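Local coordinates for p800 reaction center core protein (Heliobacterium modesticaldum, PDB 5V8K) that forms the core of a homodimeric photosynthetic reaction centre, holding antenna and electron-transfer pigments in the membrane and sharing in the binding of a [4Fe-4S] cluster, at residues 235-239 and 256-260; 262-266 and 594-599. All coordinates share one frame; numbering follows the deposited sequence.

Contact 1 (235-239 and 256-260); sequences MREYA and PGLLV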
ATOM      1  N   MET A 235      -4.816  30.326 -17.917  1.00 45.45           N
ATOM      2  CA  MET A 235      -5.258  29.641 -16.704  1.00 44.13           C
ATOM      3  C   MET A 235      -4.714  30.302 -15.447  1.00 43.04           C
ATOM      4  O   MET A 235      -5.384  30.269 -14.410  1.00 44.78           O
ATOM      5  CB  MET A 235      -4.846  28.171 -16.748  1.00 42.82           C
ATOM      6  CG  MET A 235      -5.795  27.281 -17.527  1.00 44.63           C
ATOM      7  SD  MET A 235      -5.152  25.585 -17.628  1.00 44.92           S
ATOM      8  CE  MET A 235      -4.094  25.652 -19.080  1.00 39.29           C
ATOM      9  N   ARG A 236      -3.536  30.929 -15.516  1.00 44.39           N
ATOM     10  CA  ARG A 236      -3.069  31.753 -14.396  1.00 47.92           C
ATOM     11  C   ARG A 236      -3.938  32.998 -14.251  1.00 49.14           C
ATOM     12  O   ARG A 236      -4.368  33.345 -13.148  1.00 48.57           O
ATOM     13  CB  ARG A 236      -1.605  32.186 -14.585  1.00 47.35           C
ATOM     14  CG  ARG A 236      -0.535  31.108 -14.458  1.00 48.51           C
ATOM     15  CD  ARG A 236       0.890  31.732 -14.557  1.00 46.89           C
ATOM     16  NE  ARG A 236       1.158  32.258 -15.896  1.00 47.89           N
ATOM     17  CZ  ARG A 236       1.170  33.549 -16.228  1.00 50.05           C
ATOM     18  NH1 ARG A 236       0.969  34.479 -15.310  1.00 48.35           N
ATOM     19  NH2 ARG A 236       1.394  33.912 -17.487  1.00 47.79           N
ATOM     20  N   GLU A 237      -4.177  33.695 -15.362  1.00 45.74           N
ATOM     21  CA  GLU A 237      -4.907  34.961 -15.324  1.00 46.26           C
ATOM     22  C   GLU A 237      -6.344  34.761 -14.885  1.00 44.37           C
ATOM     23  O   GLU A 237      -6.855  35.515 -14.061  1.00 47.38           O
ATOM     24  CB  GLU A 237      -4.874  35.612 -16.702  1.00 49.52           C
ATOM     25  CG  GLU A 237      -3.481  35.978 -17.175  1.00 59.21           C
ATOM     26  CD  GLU A 237      -3.106  37.369 -16.822  1.00 72.42           C
ATOM     27  OE1 GLU A 237      -2.245  37.497 -15.921  1.00 77.69           O
ATOM     28  OE2 GLU A 237      -3.668  38.314 -17.438  1.00 76.35           O
ATOM     29  N   TYR A 238      -7.020  33.751 -15.433  1.00 44.12           N
ATOM     30  CA  TYR A 238      -8.397  33.516 -15.032  1.00 42.20           C
ATOM     31  C   TYR A 238      -8.520  33.374 -13.516  1.00 41.17           C
ATOM     32  O   TYR A 238      -9.405  33.973 -12.890  1.00 42.96           O
ATOM     33  CB  TYR A 238      -8.970  32.287 -15.753  1.00 40.33           C
ATOM     34  CG  TYR A 238     -10.230  31.812 -15.120  1.00 39.63           C
ATOM     35  CD1 TYR A 238     -11.407  32.514 -15.279  1.00 40.53           C
ATOM     36  CD2 TYR A 238     -10.228  30.707 -14.301  1.00 38.56           C
ATOM     37  CE1 TYR A 238     -12.582  32.104 -14.647  1.00 43.26           C
ATOM     38  CE2 TYR A 238     -11.377  30.284 -13.672  1.00 38.37           C
ATOM     39  CZ  TYR A 238     -12.556  30.973 -13.858  1.00 43.86           C
ATOM     40  OH  TYR A 238     -13.710  30.572 -13.221  1.00 43.59           O
ATOM     41  N   ALA A 239      -7.619  32.606 -12.901  1.00 43.73           N
ATOM     42  CA  ALA A 239      -7.745  32.281 -11.475  1.00 43.98           C
ATOM     43  C   ALA A 239      -7.612  33.494 -10.578  1.00 46.01           C
ATOM     44  O   ALA A 239      -8.009  33.413  -9.416  1.00 44.08           O
ATOM     45  CB  ALA A 239      -6.704  31.236 -11.032  1.00 42.44           C
ATOM     46  N   PRO A 256       0.189  30.195  -8.109  1.00 47.87           N
ATOM     47  CA  PRO A 256      -0.279  30.827  -9.355  1.00 49.61           C
ATOM     48  C   PRO A 256      -0.588  29.845 -10.462  1.00 48.37           C
ATOM     49  O   PRO A 256      -1.566  30.040 -11.201  1.00 47.51           O
ATOM     50  CB  PRO A 256       0.889  31.747  -9.749  1.00 49.83           C
ATOM     51  CG  PRO A 256       1.770  31.808  -8.582  1.00 55.02           C
ATOM     52  CD  PRO A 256       1.578  30.570  -7.805  1.00 53.84           C
ATOM     53  N   GLY A 257       0.221  28.781 -10.595  1.00 40.02           N
ATOM     54  CA  GLY A 257       0.005  27.780 -11.621  1.00 36.55           C
ATOM     55  C   GLY A 257      -1.058  26.751 -11.321  1.00 36.38           C
ATOM     56  O   GLY A 257      -1.146  25.758 -12.049  1.00 37.85           O
ATOM     57  N   LEU A 258      -1.882  26.969 -10.286  1.00 37.15           N
ATOM     58  CA  LEU A 258      -2.858  25.977  -9.834  1.00 36.73           C
ATOM     59  C   LEU A 258      -3.539  25.260 -10.989  1.00 36.63           C
ATOM     60  O   LEU A 258      -3.446  24.036 -11.115  1.00 39.23           O
ATOM     61  CB  LEU A 258      -3.914  26.634  -8.942  1.00 38.29           C
ATOM     62  CG  LEU A 258      -4.985  25.710  -8.345  1.00 39.51           C
ATOM     63  CD1 LEU A 258      -4.443  24.831  -7.232  1.00 37.02           C
ATOM     64  CD2 LEU A 258      -6.152  26.557  -7.855  1.00 41.49           C
ATOM     65  N   LEU A 259      -4.263  26.012 -11.831  1.00 35.92           N
ATOM     66  CA  LEU A 259      -5.082  25.375 -12.856  1.00 34.31           C
ATOM     67  C   LEU A 259      -4.225  24.826 -13.983  1.00 35.63           C
ATOM     68  O   LEU A 259      -4.563  23.790 -14.559  1.00 33.88           O
ATOM     69  CB  LEU A 259      -6.111  26.345 -13.427  1.00 34.99           C
ATOM     70  CG  LEU A 259      -7.081  26.973 -12.427  1.00 38.02           C
ATOM     71  CD1 LEU A 259      -8.055  27.864 -13.155  1.00 36.57           C
ATOM     72  CD2 LEU A 259      -7.829  25.863 -11.662  1.00 35.74           C
ATOM     73  N   VAL A 260      -3.122  25.509 -14.302  1.00 35.06           N
ATOM     74  CA  VAL A 260      -2.218  24.993 -15.319  1.00 34.99           C
ATOM     75  C   VAL A 260      -1.729  23.598 -14.915  1.00 34.84           C
ATOM     76  O   VAL A 260      -1.688  22.668 -15.724  1.00 35.40           O
ATOM     77  CB  VAL A 260      -1.036  25.945 -15.540  1.00 35.91           C
ATOM     78  CG1 VAL A 260      -0.173  25.433 -16.694  1.00 35.99           C
ATOM     79  CG2 VAL A 260      -1.485  27.350 -15.810  1.00 36.87           C
TER
HETATM   80  O   HOH W   1      -3.704  28.799 -12.460  1.00 46.16           O
HETATM   81  O   HOH W   2      -2.874  32.584 -11.164  1.00 60.03           O
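With its CG beside the backbone N (chi1 -83°) and the chain turned again at its last torsion (chi3 -87°), Met235 lays CB against Val260 and carries SD past the carbonyl of Leu259. CB lies 3.6 Å from Val260 CG2, and SD comes equally near Leu259 O. Leu259 in turn sends CD1 between two residues of the short helix: it meets the edge of the Tyr238 ring at CD2 (3.8 Å), close to the ring plane, and also touches Ala239 CB. From its side chain Arg236 brings the aliphatic start, CG passing 3.6 Å from Pro256 O beside Val260 CG2, while its NE is hydrogen-bonded to Gln226.

No direct hydrogen bond joins the segments; two waters do that work. One donates to Met235 O and to Pro256 O (2.8 Å) and accepts from Leu259 N at 2.9 Å, so an amide in the first turn of the helix that follows the N-cap residue Gly257 has a partner. The second water links Arg236 O, at 2.6 Å, with Pro256 O, which thus receives two water bonds. Met235 also lines a bacteriochlorophyll g pocket. The contact sets helix 234-240 against the start of the long helix 258-291, with helix 246-254 packing on Tyr238, Ala239 and Leu258, and helix 58-67 covering Tyr238 and Leu259.

Contact 2 (262-266 and 594-599); sequences QAILG and MWALAM. With CA (calcium ion), chain B; GBF (Bacteriochlorophyll g), chain C.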
ATOM      1  N   GLN A 262      -3.150  21.454 -12.969  1.00 39.39           N
ATOM      2  CA  GLN A 262      -4.222  20.463 -13.097  1.00 36.72           C
ATOM      3  C   GLN A 262      -4.339  19.979 -14.538  1.00 38.35           C
ATOM      4  O   GLN A 262      -4.454  18.771 -14.791  1.00 35.96           O
ATOM      5  CB  GLN A 262      -5.554  21.031 -12.621  1.00 36.08           C
ATOM      6  CG  GLN A 262      -5.667  21.132 -11.115  1.00 35.02           C
ATOM      7  CD  GLN A 262      -6.831  22.029 -10.648  1.00 35.57           C
ATOM      8  OE1 GLN A 262      -7.873  22.106 -11.291  1.00 35.78           O
ATOM      9  NE2 GLN A 262      -6.657  22.668  -9.515  1.00 36.90           N
ATOM     10  N   ALA A 263      -4.257  20.895 -15.497  1.00 33.52           N
ATOM     11  CA  ALA A 263      -4.294  20.501 -16.897  1.00 35.66           C
ATOM     12  C   ALA A 263      -3.095  19.638 -17.257  1.00 36.55           C
ATOM     13  O   ALA A 263      -3.206  18.686 -18.041  1.00 36.41           O
ATOM     14  CB  ALA A 263      -4.317  21.726 -17.785  1.00 35.38           C
ATOM     15  N   ILE A 264      -1.936  19.977 -16.710  1.00 36.09           N
ATOM     16  CA  ILE A 264      -0.710  19.231 -16.973  1.00 37.52           C
ATOM     17  C   ILE A 264      -0.847  17.807 -16.461  1.00 36.38           C
ATOM     18  O   ILE A 264      -0.519  16.843 -17.156  1.00 37.60           O
ATOM     19  CB  ILE A 264       0.489  19.951 -16.334  1.00 38.24           C
ATOM     20  CG1 ILE A 264       0.836  21.172 -17.169  1.00 36.93           C
ATOM     21  CG2 ILE A 264       1.709  19.009 -16.220  1.00 37.81           C
ATOM     22  CD1 ILE A 264       1.832  22.068 -16.529  1.00 36.13           C
ATOM     23  N   LEU A 265      -1.332  17.654 -15.237  1.00 34.30           N
ATOM     24  CA  LEU A 265      -1.464  16.330 -14.676  1.00 36.68           C
ATOM     25  C   LEU A 265      -2.434  15.503 -15.493  1.00 35.50           C
ATOM     26  O   LEU A 265      -2.158  14.336 -15.777  1.00 35.81           O
ATOM     27  CB  LEU A 265      -1.872  16.403 -13.212  1.00 32.40           C
ATOM     28  CG  LEU A 265      -2.006  15.050 -12.499  1.00 35.29           C
ATOM     29  CD1 LEU A 265      -0.674  14.204 -12.534  1.00 35.22           C
ATOM     30  CD2 LEU A 265      -2.451  15.270 -11.095  1.00 32.92           C
ATOM     31  N   GLY A 266      -3.546  16.111 -15.938  1.00 34.30           N
ATOM     32  CA  GLY A 266      -4.459  15.404 -16.818  1.00 33.86           C
ATOM     33  C   GLY A 266      -3.812  14.922 -18.098  1.00 33.38           C
ATOM     34  O   GLY A 266      -4.041  13.788 -18.523  1.00 32.76           O
ATOM     35  N   MET A 594      -3.081  12.137  -6.136  1.00 35.46           N
ATOM     36  CA  MET A 594      -2.243  13.158  -6.746  1.00 34.29           C
ATOM     37  C   MET A 594      -3.083  14.340  -7.181  1.00 35.27           C
ATOM     38  O   MET A 594      -2.642  15.483  -7.094  1.00 35.64           O
ATOM     39  CB  MET A 594      -1.467  12.567  -7.925  1.00 34.44           C
ATOM     40  CG  MET A 594      -0.430  11.501  -7.493  1.00 40.68           C
ATOM     41  SD  MET A 594       0.397  10.845  -8.928  1.00 41.50           S
ATOM     42  CE  MET A 594       1.579  12.121  -8.976  1.00 38.40           C
ATOM     43  N   TRP A 595      -4.307  14.077  -7.631  1.00 28.83           N
ATOM     44  CA  TRP A 595      -5.242  15.144  -7.952  1.00 34.07           C
ATOM     45  C   TRP A 595      -5.536  16.023  -6.728  1.00 31.56           C
ATOM     46  O   TRP A 595      -5.557  17.246  -6.829  1.00 32.82           O
ATOM     47  CB  TRP A 595      -6.509  14.551  -8.536  1.00 33.38           C
ATOM     48  CG  TRP A 595      -7.301  15.653  -9.124  1.00 33.09           C
ATOM     49  CD1 TRP A 595      -8.338  16.319  -8.546  1.00 34.68           C
ATOM     50  CD2 TRP A 595      -7.053  16.287 -10.379  1.00 33.41           C
ATOM     51  NE1 TRP A 595      -8.770  17.320  -9.379  1.00 31.60           N
ATOM     52  CE2 TRP A 595      -8.008  17.318 -10.519  1.00 34.32           C
ATOM     53  CE3 TRP A 595      -6.134  16.073 -11.403  1.00 32.70           C
ATOM     54  CZ2 TRP A 595      -8.036  18.149 -11.614  1.00 32.17           C
ATOM     55  CZ3 TRP A 595      -6.164  16.893 -12.500  1.00 35.31           C
ATOM     56  CH2 TRP A 595      -7.117  17.920 -12.607  1.00 35.02           C
ATOM     57  N   ALA A 596      -5.695  15.425  -5.549  1.00 30.99           N
ATOM     58  CA  ALA A 596      -5.784  16.217  -4.322  1.00 32.69           C
ATOM     59  C   ALA A 596      -4.620  17.177  -4.179  1.00 36.40           C
ATOM     60  O   ALA A 596      -4.815  18.350  -3.847  1.00 35.84           O
ATOM     61  CB  ALA A 596      -5.865  15.300  -3.119  1.00 29.60           C
ATOM     62  N   LEU A 597      -3.401  16.697  -4.425  1.00 34.10           N
ATOM     63  CA  LEU A 597      -2.230  17.547  -4.400  1.00 30.86           C
ATOM     64  C   LEU A 597      -2.305  18.639  -5.444  1.00 34.19           C
ATOM     65  O   LEU A 597      -1.728  19.715  -5.242  1.00 32.99           O
ATOM     66  CB  LEU A 597      -0.926  16.719  -4.625  1.00 36.23           C
ATOM     67  CG  LEU A 597      -0.554  15.687  -3.587  1.00 34.22           C
ATOM     68  CD1 LEU A 597       0.602  14.850  -4.111  1.00 31.33           C
ATOM     69  CD2 LEU A 597      -0.199  16.403  -2.315  1.00 32.05           C
ATOM     70  N   ALA A 598      -2.917  18.366  -6.592  1.00 34.15           N
ATOM     71  CA  ALA A 598      -3.089  19.384  -7.630  1.00 35.88           C
ATOM     72  C   ALA A 598      -4.175  20.412  -7.306  1.00 37.59           C
ATOM     73  O   ALA A 598      -4.213  21.478  -7.940  1.00 34.51           O
ATOM     74  CB  ALA A 598      -3.415  18.720  -8.960  1.00 34.38           C
ATOM     75  N   MET A 599      -5.013  20.144  -6.311  1.00 31.14           N
ATOM     76  CA  MET A 599      -6.107  21.044  -5.958  1.00 32.89           C
ATOM     77  C   MET A 599      -5.723  22.089  -4.925  1.00 36.50           C
ATOM     78  O   MET A 599      -6.435  23.104  -4.798  1.00 37.84           O
ATOM     79  CB  MET A 599      -7.290  20.239  -5.440  1.00 31.58           C
ATOM     80  CG  MET A 599      -8.039  19.509  -6.539  1.00 31.52           C
ATOM     81  SD  MET A 599      -8.706  20.526  -7.904  1.00 39.65           S
ATOM     82  CE  MET A 599     -10.199  21.170  -7.126  1.00 48.35           C
TER
HETATM   83 CA    CA B1032      -0.162  21.468  -4.965  1.00 39.49          CA
HETATM   84 MG   GBF C1028     -10.458  10.724 -16.307  1.00 61.75          MG
HETATM   85  CHA GBF C1028      -9.764  14.000 -17.413  1.00 49.88           C
HETATM   86  CHB GBF C1028      -8.791  11.398 -13.529  1.00 55.01           C
HETATM   87  CHC GBF C1028     -12.075   7.929 -14.979  1.00 54.24           C
HETATM   88  CHD GBF C1028     -12.560  10.408 -19.230  1.00 63.99           C
HETATM   89  NA  GBF C1028      -9.301  12.233 -15.720  1.00 53.99           N
HETATM   90  C1A GBF C1028      -9.053  13.469 -16.197  1.00 46.44           C
HETATM   91  C2A GBF C1028      -8.038  14.342 -15.488  1.00 48.89           C
HETATM   92  C3A GBF C1028      -7.754  13.449 -14.270  1.00 52.51           C
HETATM   93  C4A GBF C1028      -8.678  12.287 -14.533  1.00 51.85           C
HETATM   94  CMA GBF C1028      -6.291  12.969 -14.184  1.00 46.63           C
HETATM   95  CAA GBF C1028      -8.442  15.789 -15.124  1.00 55.84           C
HETATM   96  CBA GBF C1028      -9.698  15.946 -14.234  1.00 56.11           C
HETATM   97  CGA GBF C1028     -10.976  15.585 -14.968  1.00 66.46           C
HETATM   98  O1A GBF C1028     -11.355  16.177 -15.971  1.00 73.23           O
HETATM   99  O2A GBF C1028     -11.676  14.364 -14.632  1.00 66.72           O
HETATM  100  NB  GBF C1028     -10.462   9.822 -14.480  1.00 58.41           N
HETATM  101  C1B GBF C1028      -9.670  10.184 -13.463  1.00 56.26           C
HETATM  102  C2B GBF C1028      -9.917   9.327 -12.396  1.00 56.33           C
HETATM  103  C3B GBF C1028     -10.837   8.368 -12.826  1.00 60.74           C
HETATM  104  C4B GBF C1028     -11.112   8.695 -14.153  1.00 58.61           C
HETATM  105  CMB GBF C1028      -9.259   9.461 -11.049  1.00 51.25           C
HETATM  106  CAB GBF C1028     -11.424   7.220 -12.067  1.00 61.82           C
HETATM  107  CBB GBF C1028     -11.325   6.944 -10.782  1.00 61.04           C
HETATM  108  NC  GBF C1028     -11.958   9.487 -16.966  1.00 62.59           N
HETATM  109  C1C GBF C1028     -12.454   8.407 -16.333  1.00 61.48           C
HETATM  110  C2C GBF C1028     -13.521   7.511 -16.861  1.00 64.33           C
HETATM  111  C3C GBF C1028     -13.554   8.356 -18.077  1.00 69.36           C
HETATM  112  C4C GBF C1028     -12.667   9.435 -18.119  1.00 64.52           C
HETATM  113  CMC GBF C1028     -13.011   6.088 -17.040  1.00 57.49           C
HETATM  114  CAC GBF C1028     -14.471   8.083 -19.221  1.00 65.92           C
HETATM  115  CBC GBF C1028     -15.427   6.919 -19.205  1.00 67.69           C
HETATM  116  ND  GBF C1028     -10.991  11.753 -17.947  1.00 62.51           N
HETATM  117  C1D GBF C1028     -11.808  11.650 -18.993  1.00 61.81           C
HETATM  118  C2D GBF C1028     -12.086  12.885 -19.974  1.00 55.35           C
HETATM  119  C3D GBF C1028     -11.214  13.655 -19.205  1.00 54.17           C
HETATM  120  C4D GBF C1028     -10.608  13.081 -18.064  1.00 53.34           C
HETATM  121  CMD GBF C1028     -12.924  13.107 -21.196  1.00 53.51           C
HETATM  122  CAD GBF C1028     -10.674  15.019 -19.314  1.00 60.52           C
HETATM  123  OBD GBF C1028     -10.968  16.016 -20.060  1.00 70.03           O
HETATM  124  CBD GBF C1028      -9.638  15.232 -18.246  1.00 58.89           C
HETATM  125  CGD GBF C1028      -8.241  15.447 -18.803  1.00 64.92           C
HETATM  126  O1D GBF C1028      -7.438  16.111 -18.188  1.00 64.89           O
HETATM  127  O2D GBF C1028      -7.785  14.881 -20.065  1.00 68.04           O
HETATM  128  CED GBF C1028      -6.536  15.323 -20.603  1.00 67.36           C
HETATM  129  C1  GBF C1028     -12.861  13.982 -15.340  1.00 65.67           C
HETATM  130  C2  GBF C1028     -13.317  12.688 -14.711  1.00 65.22           C
HETATM  131  C3  GBF C1028     -14.237  11.878 -15.276  1.00 63.32           C
HETATM  132  C4  GBF C1028     -14.874  12.240 -16.606  1.00 56.70           C
HETATM  133  C5  GBF C1028     -14.646  10.584 -14.585  1.00 64.08           C
HETATM  134  C6  GBF C1028     -14.132  10.419 -13.135  1.00 66.94           C
HETATM  135  C7  GBF C1028     -14.782   9.178 -12.540  1.00 71.50           C
HETATM  136  C8  GBF C1028     -15.601   9.182 -11.465  1.00 68.68           C
HETATM  137  C9  GBF C1028     -15.940  10.447 -10.725  1.00 59.18           C
HETATM  138  C10 GBF C1028     -16.229   7.885 -11.002  1.00 70.22           C
HETATM  139  C11 GBF C1028     -15.252   7.019 -10.249  1.00 71.77           C
HETATM  140  C12 GBF C1028     -15.927   5.726  -9.846  1.00 76.27           C
HETATM  141  C13 GBF C1028     -15.223   4.751  -9.235  1.00 76.22           C
HETATM  142  C14 GBF C1028     -15.874   3.461  -8.826  1.00 75.54           C
HETATM  143  C15 GBF C1028     -13.753   4.917  -8.946  1.00 77.25           C
HETATM  144  O   HOH W   3      -8.625   9.347 -17.367  1.00 65.22           O
HETATM  145  O   HOH W   4       1.242  23.323  -4.613  1.00 35.86           O
HETATM  146  O   HOH W   5      -0.429  22.467  -7.260  1.00 32.45           O
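Two membrane helices, 258-291 and the C-terminal 575-599, run nearly antiparallel here between a bacteriochlorophyll g and a calcium site. The axes of the two short segments approach to 10.1 Å at an angle of 159°, and Gln262, Leu265 and Trp595 supply most of the buried surface. The extended chain of Gln262 reaches the backbone of the other helix at Ala598, where NE2 donates to Ala598 O (3.1 Å, N-H...O angle 155°). The carbonyl oxygen lies close to the amide plane of Gln262, but the donor stands well above the plane of the carbonyl, not on a lone pair. Met599 SD, on a chain bent at its second and third torsions, lies 3.4 Å from the same NE2.

Trp595 swings its indole toward helix 258-291 with CG anti to the backbone N (chi1 -168°). Gln262 O approaches the ring edge at CZ3, and Gln262 CB lies 3.5 Å from CH2. This ring belongs to the pigment-binding core of the photosystem I-like fold: CBA of the bacteriochlorophyll lies over one face, 3.6 Å above the plane and offset toward the rim. The pigment's magnesium carries a water ligand, and O1D of the pigment comes 3.4 Å from Gly266 CA. Leu265 CD2 wedges among Trp595 CE3, Met594 CB and Ala598 CB. One residue before Ala598, the carbonyl oxygen of Leu597 binds calcium at 2.4 Å, together with two waters, Asp460 and Gln509.

Helix 258-291 serves both contacts in succession: its first turn meets 235-239, and the next few residues meet 594-599. Both are buried, but the centre of contact 2 lies about 12 Å from the centre of the chain, that of contact 1 about 20 Å, and all touching residues of contact 2 are buried, whereas contact 1 includes the partly exposed Arg236 and Pro256. The chemistry differs as well. Waters bridge backbone groups in contact 1, while contact 2 relies on a direct side-chain hydrogen bond, an indole and a pigment. The two also meet: Leu258 CD1 packs 3.4 Å from Ala598 O, and Met235 SD lies 4.0 Å from Ala263 CB.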